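Local coordinates for mandelate racemase/muconate lactonizing protein (Thermobispora bispora, PDB 3VC5) that probably catalyses the magnesium-dependent dehydration of D-glucarate to 5-dehydro-4-deoxy-D-glucarate, as a member of the enolase superfamily, at residues 77-82 and 103-108; 184-189 and 193-198; 320-325 and 351-356. One frame throughout, in Å; residues are numbered along the deposited sequence.

Contact 1 (77-82 and 103-108); sequences LEQVRA and ADVVGA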
ATOM      1  N   LEU A  77     -20.966  -0.478  18.021  1.00 23.81           N
ATOM      2  CA  LEU A  77     -20.904  -1.674  18.845  1.00 26.22           C
ATOM      3  C   LEU A  77     -21.792  -2.791  18.265  1.00 26.17           C
ATOM      4  O   LEU A  77     -21.392  -3.971  18.213  1.00 25.57           O
ATOM      5  CB  LEU A  77     -21.345  -1.332  20.276  1.00 24.19           C
ATOM      6  CG  LEU A  77     -21.545  -2.487  21.257  1.00 25.92           C
ATOM      7  CD1 LEU A  77     -20.247  -3.287  21.464  1.00 25.14           C
ATOM      8  CD2 LEU A  77     -22.063  -1.899  22.603  1.00 26.39           C
ATOM      9  N   GLU A  78     -23.004  -2.435  17.838  1.00 24.39           N
ATOM     10  CA  GLU A  78     -23.927  -3.438  17.271  1.00 26.84           C
ATOM     11  C   GLU A  78     -23.368  -4.103  16.009  1.00 25.88           C
ATOM     12  O   GLU A  78     -23.506  -5.324  15.808  1.00 25.14           O
ATOM     13  CB  GLU A  78     -25.308  -2.828  16.984  1.00 30.14           C
ATOM     14  CG  GLU A  78     -26.067  -2.464  18.250  1.00 35.26           C
ATOM     15  CD  GLU A  78     -27.333  -1.665  17.961  1.00 52.23           C
ATOM     16  OE1 GLU A  78     -27.517  -1.220  16.792  1.00 54.06           O
ATOM     17  OE2 GLU A  78     -28.133  -1.479  18.911  1.00 58.73           O
ATOM     18  N   GLN A  79     -22.726  -3.309  15.163  1.00 24.77           N
ATOM     19  CA  GLN A  79     -22.098  -3.841  13.954  1.00 24.96           C
ATOM     20  C   GLN A  79     -20.899  -4.711  14.277  1.00 25.00           C
ATOM     21  O   GLN A  79     -20.704  -5.759  13.636  1.00 24.11           O
ATOM     22  CB  GLN A  79     -21.696  -2.723  12.979  1.00 23.61           C
ATOM     23  CG  GLN A  79     -22.881  -1.961  12.388  1.00 30.00           C
ATOM     24  CD  GLN A  79     -23.951  -2.835  11.715  1.00 34.27           C
ATOM     25  OE1 GLN A  79     -25.166  -2.629  11.932  1.00 46.19           O
ATOM     26  NE2 GLN A  79     -23.525  -3.798  10.887  1.00 36.31           N
ATOM     27  N   VAL A  80     -20.112  -4.322  15.286  1.00 22.81           N
ATOM     28  CA  VAL A  80     -18.944  -5.100  15.658  1.00 23.07           C
ATOM     29  C   VAL A  80     -19.417  -6.455  16.212  1.00 23.33           C
ATOM     30  O   VAL A  80     -18.833  -7.496  15.881  1.00 24.37           O
ATOM     31  CB  VAL A  80     -18.066  -4.335  16.662  1.00 21.89           C
ATOM     32  CG1 VAL A  80     -16.928  -5.213  17.214  1.00 23.51           C
ATOM     33  CG2 VAL A  80     -17.467  -3.068  16.014  1.00 23.51           C
ATOM     34  N   ARG A  81     -20.463  -6.459  17.039  1.00 22.41           N
ATOM     35  CA  ARG A  81     -20.993  -7.730  17.541  1.00 24.59           C
ATOM     36  C   ARG A  81     -21.495  -8.607  16.397  1.00 26.15           C
ATOM     37  O   ARG A  81     -21.211  -9.807  16.349  1.00 28.46           O
ATOM     38  CB  ARG A  81     -22.129  -7.492  18.528  1.00 26.47           C
ATOM     39  CG  ARG A  81     -21.669  -6.950  19.880  1.00 28.75           C
ATOM     40  CD  ARG A  81     -22.875  -6.899  20.820  1.00 31.23           C
ATOM     41  NE  ARG A  81     -22.513  -6.620  22.195  1.00 35.85           N
ATOM     42  CZ  ARG A  81     -23.055  -5.665  22.934  1.00 40.06           C
ATOM     43  NH1 ARG A  81     -24.021  -4.886  22.447  1.00 41.89           N
ATOM     44  NH2 ARG A  81     -22.626  -5.503  24.181  1.00 41.02           N
ATOM     45  N   ALA A  82     -22.253  -8.020  15.477  1.00 26.57           N
ATOM     46  CA  ALA A  82     -22.788  -8.805  14.363  1.00 25.49           C
ATOM     47  C   ALA A  82     -21.663  -9.402  13.497  1.00 25.79           C
ATOM     48  O   ALA A  82     -21.698 -10.588  13.119  1.00 28.38           O
ATOM     49  CB  ALA A  82     -23.695  -7.925  13.515  1.00 28.25           C
ATOM     50  N   ALA A 103     -17.903  -6.570   5.299  1.00 22.36           N
ATOM     51  CA  ALA A 103     -18.712  -5.818   4.316  1.00 23.85           C
ATOM     52  C   ALA A 103     -20.097  -6.426   4.125  1.00 24.51           C
ATOM     53  O   ALA A 103     -21.096  -5.710   4.049  1.00 27.01           O
ATOM     54  CB  ALA A 103     -17.994  -5.706   2.981  1.00 26.44           C
ATOM     55  N   ASP A 104     -20.168  -7.757   4.072  1.00 22.97           N
ATOM     56  CA  ASP A 104     -21.468  -8.437   3.997  1.00 26.07           C
ATOM     57  C   ASP A 104     -22.347  -8.133   5.216  1.00 25.80           C
ATOM     58  O   ASP A 104     -23.565  -7.934   5.109  1.00 29.89           O
ATOM     59  CB  ASP A 104     -21.273  -9.958   3.877  1.00 27.23           C
ATOM     60  CG  ASP A 104     -20.713 -10.383   2.555  1.00 28.45           C
ATOM     61  OD1 ASP A 104     -20.787  -9.625   1.556  1.00 31.12           O
ATOM     62  OD2 ASP A 104     -20.238 -11.550   2.502  1.00 35.37           O
ATOM     63  N   VAL A 105     -21.746  -8.131   6.398  1.00 27.62           N
ATOM     64  CA  VAL A 105     -22.537  -7.934   7.598  1.00 29.46           C
ATOM     65  C   VAL A 105     -23.038  -6.496   7.673  1.00 29.17           C
ATOM     66  O   VAL A 105     -24.200  -6.253   7.984  1.00 33.56           O
ATOM     67  CB  VAL A 105     -21.738  -8.300   8.877  1.00 28.80           C
ATOM     68  CG1 VAL A 105     -22.509  -7.891  10.129  1.00 35.33           C
ATOM     69  CG2 VAL A 105     -21.440  -9.791   8.906  1.00 35.67           C
ATOM     70  N   VAL A 106     -22.157  -5.548   7.388  1.00 27.73           N
ATOM     71  CA  VAL A 106     -22.505  -4.137   7.444  1.00 30.68           C
ATOM     72  C   VAL A 106     -23.583  -3.861   6.420  1.00 32.41           C
ATOM     73  O   VAL A 106     -24.494  -3.086   6.673  1.00 33.62           O
ATOM     74  CB  VAL A 106     -21.260  -3.255   7.166  1.00 31.18           C
ATOM     75  CG1 VAL A 106     -21.637  -1.807   6.855  1.00 34.60           C
ATOM     76  CG2 VAL A 106     -20.300  -3.319   8.356  1.00 30.03           C
ATOM     77  N   GLY A 107     -23.471  -4.514   5.266  1.00 30.83           N
ATOM     78  CA  GLY A 107     -24.540  -4.491   4.282  1.00 37.17           C
ATOM     79  C   GLY A 107     -24.768  -3.047   3.920  1.00 41.93           C
ATOM     80  O   GLY A 107     -23.835  -2.345   3.495  1.00 39.25           O
ATOM     81  N   ALA A 108     -26.010  -2.599   4.114  1.00 40.55           N
ATOM     82  CA  ALA A 108     -26.429  -1.262   3.726  1.00 41.75           C
ATOM     83  C   ALA A 108     -26.273  -0.207   4.831  1.00 41.89           C
ATOM     84  O   ALA A 108     -26.524   1.005   4.635  1.00 42.79           O
ATOM     85  CB  ALA A 108     -27.874  -1.328   3.272  1.00 41.83           C
TER
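The side-chain amide of Q79 meets the last turn of helix 95-106 with its NH2 corner: NE2 comes within 3.6 Å of V106 CA, which lies well off the amide plane, and CG2 of V106 stands a little farther away. The carbonyl O of V105 is 3.9 Å from that same NE2, too far for a hydrogen bond, so the approach is one of packing. A bend in the glutamine chain at CB-CG (chi2 -54°) brings the amide across to the second helix. A second flat group, the R81 guanidinium, has L77 CG 3.6 Å above one face, near the rim; this overlap stays within helix 74-85. Both helices belong to the N-terminal capping domain of the enolase fold, in which helix 74-85 leaves the three-stranded antiparallel sheet and helix 95-106 comes next along the chain. One turn on from Q79, A82 CB touches V105 CG1 at 3.6 Å. That methyl is anti to the valine's own backbone N (chi1 172°) and also rests near the carbonyl carbon of A82. Helix 123-146 lies against Q79 and V106, V130 meeting the glutamine while T126 and V127 meet the valine.

Contact 2 (184-189 and 193-198); sequences GPALDP and VAQARL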
ATOM      1  N   GLY A 184      -6.361  20.650  36.409  1.00 29.29           N
ATOM      2  CA  GLY A 184      -6.693  22.072  36.545  1.00 31.04           C
ATOM      3  C   GLY A 184      -7.458  22.546  35.324  1.00 30.29           C
ATOM      4  O   GLY A 184      -7.467  21.879  34.263  1.00 32.11           O
ATOM      5  N   PRO A 185      -8.113  23.702  35.456  1.00 29.61           N
ATOM      6  CA  PRO A 185      -8.753  24.352  34.310  1.00 28.76           C
ATOM      7  C   PRO A 185      -7.684  24.919  33.376  1.00 29.14           C
ATOM      8  O   PRO A 185      -6.543  25.162  33.810  1.00 31.52           O
ATOM      9  CB  PRO A 185      -9.529  25.500  34.968  1.00 28.40           C
ATOM     10  CG  PRO A 185      -8.695  25.852  36.172  1.00 33.46           C
ATOM     11  CD  PRO A 185      -8.167  24.532  36.675  1.00 34.35           C
ATOM     12  N   ALA A 186      -8.048  25.149  32.112  1.00 29.51           N
ATOM     13  CA  ALA A 186      -7.195  25.890  31.173  1.00 29.06           C
ATOM     14  C   ALA A 186      -8.130  26.654  30.241  1.00 29.71           C
ATOM     15  O   ALA A 186      -8.789  26.070  29.379  1.00 32.65           O
ATOM     16  CB  ALA A 186      -6.289  24.949  30.377  1.00 26.88           C
ATOM     17  N   LEU A 187      -8.209  27.962  30.428  1.00 29.74           N
ATOM     18  CA  LEU A 187      -9.184  28.763  29.684  1.00 32.61           C
ATOM     19  C   LEU A 187      -8.559  30.016  29.052  1.00 33.66           C
ATOM     20  O   LEU A 187      -9.269  30.874  28.509  1.00 38.82           O
ATOM     21  CB  LEU A 187     -10.353  29.140  30.602  1.00 35.25           C
ATOM     22  CG  LEU A 187     -11.144  27.982  31.225  1.00 35.81           C
ATOM     23  CD1 LEU A 187     -12.060  28.458  32.349  1.00 38.83           C
ATOM     24  CD2 LEU A 187     -11.941  27.277  30.141  1.00 37.48           C
ATOM     25  N   ASP A 188      -7.230  30.095  29.098  1.00 33.48           N
ATOM     26  CA  ASP A 188      -6.488  31.255  28.600  1.00 28.92           C
ATOM     27  C   ASP A 188      -5.033  30.840  28.372  1.00 30.44           C
ATOM     28  O   ASP A 188      -4.663  29.698  28.681  1.00 31.55           O
ATOM     29  CB  ASP A 188      -6.604  32.433  29.574  1.00 33.93           C
ATOM     30  CG  ASP A 188      -6.129  32.103  30.986  1.00 38.70           C
ATOM     31  OD1 ASP A 188      -5.368  31.137  31.213  1.00 41.44           O
ATOM     32  OD2 ASP A 188      -6.520  32.856  31.894  1.00 48.88           O
ATOM     33  N   PRO A 189      -4.219  31.732  27.787  1.00 33.32           N
ATOM     34  CA  PRO A 189      -2.855  31.356  27.452  1.00 32.45           C
ATOM     35  C   PRO A 189      -2.046  30.852  28.648  1.00 33.52           C
ATOM     36  O   PRO A 189      -1.329  29.853  28.505  1.00 34.32           O
ATOM     37  CB  PRO A 189      -2.272  32.665  26.884  1.00 33.34           C
ATOM     38  CG  PRO A 189      -3.444  33.319  26.242  1.00 34.88           C
ATOM     39  CD  PRO A 189      -4.577  33.048  27.211  1.00 35.65           C
ATOM     40  N   VAL A 193      -0.378  27.167  28.830  1.00 32.06           N
ATOM     41  CA  VAL A 193       1.039  26.993  29.071  1.00 31.49           C
ATOM     42  C   VAL A 193       1.256  26.135  30.331  1.00 32.69           C
ATOM     43  O   VAL A 193       2.134  25.277  30.337  1.00 33.05           O
ATOM     44  CB  VAL A 193       1.789  28.349  29.177  1.00 34.16           C
ATOM     45  CG1 VAL A 193       3.226  28.134  29.652  1.00 36.18           C
ATOM     46  CG2 VAL A 193       1.800  29.049  27.833  1.00 35.15           C
ATOM     47  N   ALA A 194       0.474  26.347  31.385  1.00 33.69           N
ATOM     48  CA  ALA A 194       0.668  25.553  32.604  1.00 32.68           C
ATOM     49  C   ALA A 194       0.371  24.075  32.327  1.00 31.91           C
ATOM     50  O   ALA A 194       1.083  23.183  32.815  1.00 30.59           O
ATOM     51  CB  ALA A 194      -0.200  26.066  33.740  1.00 33.99           C
ATOM     52  N   GLN A 195      -0.688  23.828  31.549  1.00 30.69           N
ATOM     53  CA  GLN A 195      -1.061  22.467  31.181  1.00 27.67           C
ATOM     54  C   GLN A 195       0.066  21.797  30.379  1.00 29.84           C
ATOM     55  O   GLN A 195       0.402  20.623  30.604  1.00 30.23           O
ATOM     56  CB  GLN A 195      -2.360  22.483  30.371  1.00 26.79           C
ATOM     57  CG  GLN A 195      -2.948  21.099  30.057  1.00 26.85           C
ATOM     58  CD  GLN A 195      -4.136  21.249  29.141  1.00 25.36           C
ATOM     59  OE1 GLN A 195      -5.208  21.719  29.556  1.00 29.67           O
ATOM     60  NE2 GLN A 195      -3.943  20.922  27.891  1.00 25.18           N
ATOM     61  N   ALA A 196       0.629  22.535  29.425  1.00 28.77           N
ATOM     62  CA  ALA A 196       1.795  22.080  28.675  1.00 28.42           C
ATOM     63  C   ALA A 196       2.965  21.679  29.606  1.00 32.68           C
ATOM     64  O   ALA A 196       3.591  20.629  29.407  1.00 29.80           O
ATOM     65  CB  ALA A 196       2.251  23.159  27.701  1.00 32.32           C
ATOM     66  N   ARG A 197       3.286  22.532  30.580  1.00 32.99           N
ATOM     67  CA  ARG A 197       4.379  22.232  31.519  1.00 32.69           C
ATOM     68  C   ARG A 197       4.106  20.922  32.242  1.00 32.94           C
ATOM     69  O   ARG A 197       5.012  20.106  32.446  1.00 32.94           O
ATOM     70  CB  ARG A 197       4.549  23.352  32.543  1.00 36.98           C
ATOM     71  CG  ARG A 197       5.114  24.636  31.969  1.00 38.21           C
ATOM     72  CD  ARG A 197       5.583  25.564  33.077  1.00 39.51           C
ATOM     73  NE  ARG A 197       5.673  26.932  32.576  1.00 42.74           N
ATOM     74  CZ  ARG A 197       6.660  27.377  31.802  1.00 50.61           C
ATOM     75  NH1 ARG A 197       7.638  26.550  31.439  1.00 50.46           N
ATOM     76  NH2 ARG A 197       6.667  28.639  31.382  1.00 53.53           N
ATOM     77  N   LEU A 198       2.853  20.739  32.641  1.00 31.57           N
ATOM     78  CA  LEU A 198       2.443  19.540  33.349  1.00 32.16           C
ATOM     79  C   LEU A 198       2.634  18.290  32.457  1.00 32.12           C
ATOM     80  O   LEU A 198       3.337  17.353  32.844  1.00 34.05           O
ATOM     81  CB  LEU A 198       0.993  19.691  33.821  1.00 32.79           C
ATOM     82  CG  LEU A 198       0.349  18.663  34.757  1.00 36.73           C
ATOM     83  CD1 LEU A 198      -0.998  19.153  35.267  1.00 39.55           C
ATOM     84  CD2 LEU A 198       0.191  17.335  34.071  1.00 42.46           C
TER
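A186 lays its methyl against the amide end of the Q195 side chain, with 4.5 Å between A186 CB and Q195 CD. The glutamine is stretched out: CG stands anti to the backbone N (chi1 -173°) and the next bond continues straight, which carries the amide away from its own helix and alongside the loop. Nothing polar passes between these two residues; the alanine offers only a small apolar surface to the amide. The other half of the contact is the opening turn of helix 189-203. V193 N donates to P189 O over 2.9 Å, with a nearly straight N-H...O angle of 168°. The same oxygen is covered by the valine side chain, whose CG2 comes within 3.3 Å of P189 O. Just ahead of P189, D188 serves as the N-cap, its OD1 accepting a hydrogen bond from G191 N. Proline suits the first helical position well, since a first-turn nitrogen has no preceding carbonyl of the helix to bind. A186 is in turn fastened to K171 by backbone hydrogen bonding, so the loop folds back near the end of strand 161-169. The helix itself packs on two elements of the barrel domain: Q195 and A196 face L168 on strand 161-169, while V193 packs on A226 and A230 of helix 217-230 and A196 on L227 of that same helix.

Contact 3 (320-325 and 351-356); sequences RSAHIA and THLAAA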
ATOM      1  N   ARG A 320      -3.999  -1.472   5.664  1.00 21.33           N
ATOM      2  CA  ARG A 320      -4.611  -0.467   4.774  1.00 20.74           C
ATOM      3  C   ARG A 320      -4.016   0.923   5.047  1.00 21.83           C
ATOM      4  O   ARG A 320      -3.747   1.691   4.113  1.00 21.68           O
ATOM      5  CB  ARG A 320      -6.134  -0.444   4.899  1.00 22.15           C
ATOM      6  CG  ARG A 320      -6.848  -1.602   4.189  1.00 26.52           C
ATOM      7  CD  ARG A 320      -8.366  -1.581   4.308  1.00 34.76           C
ATOM      8  NE  ARG A 320      -9.054  -0.332   3.935  1.00 40.84           N
ATOM      9  CZ  ARG A 320      -9.698  -0.136   2.784  1.00 44.35           C
ATOM     10  NH1 ARG A 320      -9.697  -1.099   1.869  1.00 42.14           N
ATOM     11  NH2 ARG A 320     -10.331   1.027   2.541  1.00 29.17           N
ATOM     12  N   SER A 321      -3.774   1.218   6.319  1.00 20.22           N
ATOM     13  CA  SER A 321      -3.172   2.515   6.681  1.00 19.48           C
ATOM     14  C   SER A 321      -1.782   2.626   6.060  1.00 22.88           C
ATOM     15  O   SER A 321      -1.404   3.702   5.562  1.00 22.02           O
ATOM     16  CB  SER A 321      -3.116   2.707   8.191  1.00 21.11           C
ATOM     17  OG  SER A 321      -4.422   2.805   8.734  1.00 23.15           O
ATOM     18  N   ALA A 322      -0.989   1.544   6.155  1.00 22.30           N
ATOM     19  CA  ALA A 322       0.338   1.547   5.524  1.00 21.44           C
ATOM     20  C   ALA A 322       0.252   1.803   4.008  1.00 21.79           C
ATOM     21  O   ALA A 322       1.077   2.537   3.455  1.00 23.94           O
ATOM     22  CB  ALA A 322       1.108   0.223   5.822  1.00 22.76           C
ATOM     23  N   HIS A 323      -0.724   1.182   3.344  1.00 21.21           N
ATOM     24  CA  HIS A 323      -0.926   1.406   1.885  1.00 22.95           C
ATOM     25  C   HIS A 323      -1.224   2.869   1.616  1.00 21.90           C
ATOM     26  O   HIS A 323      -0.697   3.461   0.655  1.00 22.36           O
ATOM     27  CB  HIS A 323      -2.053   0.543   1.345  1.00 22.80           C
ATOM     28  CG  HIS A 323      -1.683  -0.896   1.165  1.00 23.67           C
ATOM     29  ND1 HIS A 323      -2.044  -1.614   0.049  1.00 24.82           N
ATOM     30  CD2 HIS A 323      -0.982  -1.747   1.956  1.00 26.05           C
ATOM     31  CE1 HIS A 323      -1.594  -2.855   0.158  1.00 24.32           C
ATOM     32  NE2 HIS A 323      -0.932  -2.958   1.304  1.00 24.56           N
ATOM     33  N   ILE A 324      -2.114   3.446   2.412  1.00 22.61           N
ATOM     34  CA  ILE A 324      -2.417   4.888   2.277  1.00 22.07           C
ATOM     35  C   ILE A 324      -1.208   5.774   2.520  1.00 23.28           C
ATOM     36  O   ILE A 324      -1.039   6.802   1.851  1.00 23.04           O
ATOM     37  CB  ILE A 324      -3.660   5.286   3.096  1.00 20.81           C
ATOM     38  CG1 ILE A 324      -4.875   4.473   2.635  1.00 24.28           C
ATOM     39  CG2 ILE A 324      -3.904   6.811   3.047  1.00 21.34           C
ATOM     40  CD1 ILE A 324      -5.257   4.656   1.170  1.00 25.40           C
ATOM     41  N   ALA A 325      -0.358   5.409   3.483  1.00 21.75           N
ATOM     42  CA  ALA A 325       0.853   6.174   3.703  1.00 21.69           C
ATOM     43  C   ALA A 325       1.703   6.187   2.421  1.00 22.70           C
ATOM     44  O   ALA A 325       2.256   7.236   2.045  1.00 24.37           O
ATOM     45  CB  ALA A 325       1.673   5.597   4.898  1.00 23.02           C
ATOM     46  N   THR A 351       1.488   2.513  17.659  1.00 21.29           N
ATOM     47  CA  THR A 351       2.934   2.546  17.773  1.00 21.40           C
ATOM     48  C   THR A 351       3.615   1.592  16.781  1.00 20.38           C
ATOM     49  O   THR A 351       4.584   1.969  16.129  1.00 24.00           O
ATOM     50  CB  THR A 351       3.347   2.265  19.233  1.00 21.31           C
ATOM     51  OG1 THR A 351       2.787   3.297  20.065  1.00 22.27           O
ATOM     52  CG2 THR A 351       4.878   2.224  19.393  1.00 24.46           C
ATOM     53  N   HIS A 352       3.103   0.370  16.646  1.00 23.21           N
ATOM     54  CA  HIS A 352       3.667  -0.541  15.653  1.00 21.53           C
ATOM     55  C   HIS A 352       3.484   0.018  14.248  1.00 21.68           C
ATOM     56  O   HIS A 352       4.403  -0.073  13.417  1.00 24.08           O
ATOM     57  CB  HIS A 352       3.021  -1.956  15.739  1.00 22.08           C
ATOM     58  CG  HIS A 352       3.505  -2.754  16.901  1.00 24.27           C
ATOM     59  ND1 HIS A 352       4.624  -3.558  16.828  1.00 23.09           N
ATOM     60  CD2 HIS A 352       3.005  -2.905  18.156  1.00 24.15           C
ATOM     61  CE1 HIS A 352       4.810  -4.147  18.002  1.00 23.16           C
ATOM     62  NE2 HIS A 352       3.845  -3.768  18.823  1.00 24.03           N
ATOM     63  N   LEU A 353       2.303   0.577  13.974  1.00 21.92           N
ATOM     64  CA  LEU A 353       2.056   1.133  12.636  1.00 22.49           C
ATOM     65  C   LEU A 353       3.048   2.274  12.358  1.00 22.15           C
ATOM     66  O   LEU A 353       3.740   2.300  11.319  1.00 24.09           O
ATOM     67  CB  LEU A 353       0.612   1.646  12.527  1.00 23.80           C
ATOM     68  CG  LEU A 353       0.270   2.471  11.267  1.00 22.60           C
ATOM     69  CD1 LEU A 353       0.451   1.643   9.971  1.00 23.80           C
ATOM     70  CD2 LEU A 353      -1.156   3.001  11.391  1.00 23.78           C
ATOM     71  N   ALA A 354       3.121   3.243  13.271  1.00 22.53           N
ATOM     72  CA  ALA A 354       4.038   4.375  13.040  1.00 22.74           C
ATOM     73  C   ALA A 354       5.510   3.927  12.978  1.00 23.48           C
ATOM     74  O   ALA A 354       6.286   4.460  12.175  1.00 25.50           O
ATOM     75  CB  ALA A 354       3.857   5.449  14.111  1.00 24.10           C
ATOM     76  N   ALA A 355       5.910   2.983  13.838  1.00 23.73           N
ATOM     77  CA  ALA A 355       7.311   2.553  13.859  1.00 25.00           C
ATOM     78  C   ALA A 355       7.755   1.917  12.543  1.00 24.65           C
ATOM     79  O   ALA A 355       8.930   2.015  12.162  1.00 24.87           O
ATOM     80  CB  ALA A 355       7.569   1.561  15.042  1.00 25.97           C
ATOM     81  N   ALA A 356       6.823   1.242  11.874  1.00 25.62           N
ATOM     82  CA  ALA A 356       7.143   0.416  10.707  1.00 22.19           C
ATOM     83  C   ALA A 356       6.742   1.092   9.409  1.00 25.83           C
ATOM     84  O   ALA A 356       6.784   0.446   8.358  1.00 29.02           O
ATOM     85  CB  ALA A 356       6.443  -0.979  10.800  1.00 27.68           C
TER
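Helices 318-330 and 344-355 come together at A322 and L353, whose CA atoms are 7.3 Å apart, and no hydrogen bond joins the two segments. L353 carries the contact from its side. Its CG is anti to the backbone N (chi1 170°), and the isobutyl group reaches across to helix 318-330 with both methyls. CD2 lies on S321 CB at 3.8 Å, whereas CD1 straddles the step to the next residue, 4.1 Å from A322 N and 4.4 Å from A322 CB. The leucine fork thus rests on the serine methylene and the start of the alanine, a shallow, purely van der Waals fit between small residues and one branched one. The serine hydroxyl turns back to the start of the helix: with OG placed beside the backbone N (chi1 -66°), it is hydrogen-bonded to the carbonyl O of G317, the residue just before helix 318-330. That leaves the methylene of S321 to face the leucine. The point is buried, with W315 and H312 also against S321, and M337 of strand 334-337 against L353. A322 also packs on H323 of the second subunit, and the two H323 rings, one from each subunit, stack on each other, so helix 318-330 serves the dimer interface as well as the barrel. The two helices follow strands 307-310 and 334-337 respectively, successive parallel strands of the sheet. Their contact is therefore the helix-to-helix packing on the outside of a beta/alpha barrel, here that of the enolase superfamily, and strand 334-337 between them leads directly to H338, a predicted proton acceptor.

In the fold
No secondary-structure element is common to any two of the contacts. Contact 3 is the buried one, its centre about 14 Å from that of the chain, and its chemistry is van der Waals contact of a leucine fork with small residues. Contacts 1 and 2 are only partly buried, each centred about 22 Å out and on opposite sides of the chain's centre. Contact 1 belongs to the N-terminal domain and mixes an amide with aliphatic groups, still without a hydrogen bond between its segments. Contacts 2 and 3 both lie in the barrel region, but one settles the start of a helix through backbone bonding and the other joins two helices distant in sequence, beside the second subunit.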